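Local atomic coordinates of hypothetical membrane protein (Corynebacterium glutamicum, PDB entry 6JS9), a protein that binds heme through its N-terminal domain, the part in this structure, and probably takes part in heme uptake and transfer in corynebacteria. Residues Ile92-Asn97 / Ala132-Asn137. Sequence-based numbering, arbitrary orientation.
Sequences IKMVFN and ADVSLN
Leu136 meets Met94 and Phe96 with its two methyl groups, one for each partner. From CB, which sets out from strand 129-136 toward segment 92-97 but is still 6.3 Å from CE of Met94, the side chain reaches CG, still short of contact, and forks. One branch, CD1, comes to the edge of the Phe96 ring, near the ring plane, and lies 3.9 Å from CD2 of Phe96; Leu136 comes at roughly 90° to the Phe96 side chain. The other branch, CD2, meets the terminal methyl of Met94, with CE 3.9 Å from Leu136 CD2 as the two side chains run antiparallel alongside one another. Met94 spans the gap because it is almost fully stretched from CB to CE, with CG anti to the backbone N (chi1 -156°). Strands 82-97 and 129-136 are not paired: each is hydrogen-bonded antiparallel to strand 100-110, making them next-but-one neighbours in the antiparallel sheet of the HtaA domain. The axes of the two short segments approach to 9.1 Å and their directions differ by 50°. No backbone ladder joins them; what meets is apolar side chains, all four of them buried. Leu149 of strand 146-155 also touches both Met94 and Phe96, and Ala140 packs on the Phe96 side chain. Two residues earlier on strand 129-136, Val134 has its CB directed toward segment 92-97, and its CG1 lies 4.3 Å from Met94 CE, while it also rests on Leu103 of the intervening strand.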
ATOM      1  N   ILE A  92       2.958   4.185   4.730  1.00 30.29           N
ATOM      2  CA  ILE A  92       1.928   3.157   4.755  1.00 32.23           C
ATOM      3  C   ILE A  92       1.455   2.967   6.192  1.00 38.14           C
ATOM      4  O   ILE A  92       2.268   2.867   7.122  1.00 29.85           O
ATOM      5  CB  ILE A  92       2.485   1.859   4.146  1.00 36.27           C
ATOM      6  CG1 ILE A  92       2.757   2.075   2.648  1.00 31.81           C
ATOM      7  CG2 ILE A  92       1.561   0.671   4.400  1.00 29.57           C
ATOM      8  CD1 ILE A  92       4.146   1.681   2.215  1.00 34.60           C
ATOM      9  N   LYS A  93       0.131   2.949   6.378  1.00 38.44           N
ATOM     10  CA  LYS A  93      -0.510   2.756   7.672  1.00 39.40           C
ATOM     11  C   LYS A  93      -1.625   1.735   7.530  1.00 36.04           C
ATOM     12  O   LYS A  93      -2.285   1.653   6.498  1.00 33.57           O
ATOM     13  CB  LYS A  93      -1.115   4.062   8.216  1.00 36.74           C
ATOM     14  CG  LYS A  93      -0.133   5.194   8.313  1.00 45.12           C
ATOM     15  CD  LYS A  93      -0.818   6.507   8.602  1.00 45.60           C
ATOM     16  CE  LYS A  93       0.162   7.640   8.324  1.00 51.92           C
ATOM     17  NZ  LYS A  93      -0.305   8.964   8.829  1.00 57.73           N
ATOM     18  N   MET A  94      -1.853   0.966   8.580  1.00 35.10           N
ATOM     19  CA  MET A  94      -3.009   0.084   8.630  1.00 34.61           C
ATOM     20  C   MET A  94      -3.875   0.506   9.807  1.00 36.61           C
ATOM     21  O   MET A  94      -3.394   0.565  10.945  1.00 30.57           O
ATOM     22  CB  MET A  94      -2.580  -1.376   8.744  1.00 38.95           C
ATOM     23  CG  MET A  94      -3.622  -2.334   8.247  1.00 36.46           C
ATOM     24  SD  MET A  94      -2.893  -3.924   7.841  1.00 42.32           S
ATOM     25  CE  MET A  94      -4.386  -4.848   7.501  1.00 39.98           C
ATOM     26  N   VAL A  95      -5.133   0.844   9.525  1.00 35.18           N
ATOM     27  CA  VAL A  95      -6.096   1.287  10.532  1.00 33.78           C
ATOM     28  C   VAL A  95      -7.086   0.147  10.754  1.00 39.70           C
ATOM     29  O   VAL A  95      -7.821  -0.233   9.829  1.00 30.98           O
ATOM     30  CB  VAL A  95      -6.825   2.571  10.105  1.00 34.78           C
ATOM     31  CG1 VAL A  95      -7.721   3.092  11.245  1.00 31.38           C
ATOM     32  CG2 VAL A  95      -5.833   3.644   9.673  1.00 30.20           C
ATOM     33  N   PHE A  96      -7.117  -0.390  11.978  1.00 31.82           N
ATOM     34  CA  PHE A  96      -7.899  -1.583  12.283  1.00 33.97           C
ATOM     35  C   PHE A  96      -9.223  -1.226  12.951  1.00 33.57           C
ATOM     36  O   PHE A  96      -9.289  -0.336  13.806  1.00 33.58           O
ATOM     37  CB  PHE A  96      -7.128  -2.534  13.199  1.00 33.11           C
ATOM     38  CG  PHE A  96      -5.831  -3.019  12.627  1.00 35.31           C
ATOM     39  CD1 PHE A  96      -4.675  -2.265  12.766  1.00 37.20           C
ATOM     40  CD2 PHE A  96      -5.758  -4.245  11.988  1.00 32.86           C
ATOM     41  CE1 PHE A  96      -3.474  -2.713  12.262  1.00 36.44           C
ATOM     42  CE2 PHE A  96      -4.564  -4.698  11.480  1.00 32.63           C
ATOM     43  CZ  PHE A  96      -3.417  -3.935  11.623  1.00 33.70           C
ATOM     44  N   ASN A  97     -10.274  -1.959  12.572  1.00 33.87           N
ATOM     45  CA  ASN A  97     -11.591  -1.885  13.214  1.00 34.96           C
ATOM     46  C   ASN A  97     -12.140  -3.321  13.252  1.00 46.05           C
ATOM     47  O   ASN A  97     -12.930  -3.737  12.399  1.00 38.05           O
ATOM     48  CB  ASN A  97     -12.510  -0.917  12.465  1.00 34.93           C
ATOM     49  CG  ASN A  97     -13.949  -1.009  12.906  1.00 36.28           C
ATOM     50  OD1 ASN A  97     -14.258  -1.539  13.974  1.00 40.09           O
ATOM     51  ND2 ASN A  97     -14.847  -0.494  12.076  1.00 39.18           N
ATOM     52  N   ALA A 132      -7.172   1.177   0.073  1.00 30.01           N
ATOM     53  CA  ALA A 132      -7.874  -0.100   0.025  1.00 31.81           C
ATOM     54  C   ALA A 132      -8.581  -0.354   1.347  1.00 37.39           C
ATOM     55  O   ALA A 132      -8.094   0.033   2.414  1.00 31.61           O
ATOM     56  CB  ALA A 132      -6.921  -1.271  -0.273  1.00 27.77           C
ATOM     57  N   ASP A 133      -9.737  -1.011   1.251  1.00 40.03           N
ATOM     58  CA  ASP A 133     -10.431  -1.597   2.391  1.00 37.04           C
ATOM     59  C   ASP A 133     -10.038  -3.063   2.507  1.00 38.52           C
ATOM     60  O   ASP A 133      -9.926  -3.769   1.498  1.00 38.28           O
ATOM     61  CB  ASP A 133     -11.948  -1.488   2.219  1.00 40.18           C
ATOM     62  CG  ASP A 133     -12.476  -0.074   2.428  1.00 46.10           C
ATOM     63  OD1 ASP A 133     -12.171   0.536   3.479  1.00 42.44           O
ATOM     64  OD2 ASP A 133     -13.218   0.415   1.546  1.00 43.32           O
ATOM     65  N   VAL A 134      -9.828  -3.523   3.740  1.00 30.81           N
ATOM     66  CA  VAL A 134      -9.354  -4.878   4.003  1.00 32.90           C
ATOM     67  C   VAL A 134     -10.411  -5.626   4.802  1.00 39.26           C
ATOM     68  O   VAL A 134     -10.935  -5.102   5.793  1.00 32.88           O
ATOM     69  CB  VAL A 134      -8.020  -4.883   4.772  1.00 37.12           C
ATOM     70  CG1 VAL A 134      -7.440  -6.303   4.812  1.00 40.87           C
ATOM     71  CG2 VAL A 134      -7.047  -3.888   4.172  1.00 29.71           C
ATOM     72  N   SER A 135     -10.697  -6.855   4.392  1.00 37.48           N
ATOM     73  CA  SER A 135     -11.550  -7.761   5.150  1.00 43.92           C
ATOM     74  C   SER A 135     -10.633  -8.812   5.760  1.00 44.71           C
ATOM     75  O   SER A 135     -10.171  -9.726   5.071  1.00 35.47           O
ATOM     76  CB  SER A 135     -12.626  -8.376   4.262  1.00 44.29           C
ATOM     77  OG  SER A 135     -13.349  -7.358   3.589  1.00 42.02           O
ATOM     78  N   LEU A 136     -10.356  -8.661   7.050  1.00 43.57           N
ATOM     79  CA  LEU A 136      -9.391  -9.512   7.732  1.00 40.96           C
ATOM     80  C   LEU A 136      -9.973 -10.891   8.010  1.00 38.15           C
ATOM     81  O   LEU A 136     -11.153 -11.022   8.341  1.00 39.14           O
ATOM     82  CB  LEU A 136      -8.958  -8.864   9.046  1.00 38.11           C
ATOM     83  CG  LEU A 136      -8.177  -7.561   8.889  1.00 35.73           C
ATOM     84  CD1 LEU A 136      -8.102  -6.843  10.222  1.00 37.28           C
ATOM     85  CD2 LEU A 136      -6.789  -7.836   8.352  1.00 36.20           C
ATOM     86  N   ASN A 137      -9.121 -11.921   7.890  1.00 38.10           N
ATOM     87  CA  ASN A 137      -9.522 -13.288   8.235  1.00 43.31           C
ATOM     88  C   ASN A 137      -9.922 -13.419   9.706  1.00 46.39           C
ATOM     89  O   ASN A 137     -10.846 -14.171  10.038  1.00 42.74           O
ATOM     90  CB  ASN A 137      -8.389 -14.273   7.921  1.00 46.05           C
ATOM     91  CG  ASN A 137      -8.058 -14.351   6.437  1.00 54.64           C
ATOM     92  OD1 ASN A 137      -8.860 -13.958   5.584  1.00 51.83           O
ATOM     93  ND2 ASN A 137      -6.872 -14.879   6.120  1.00 50.30           N
TER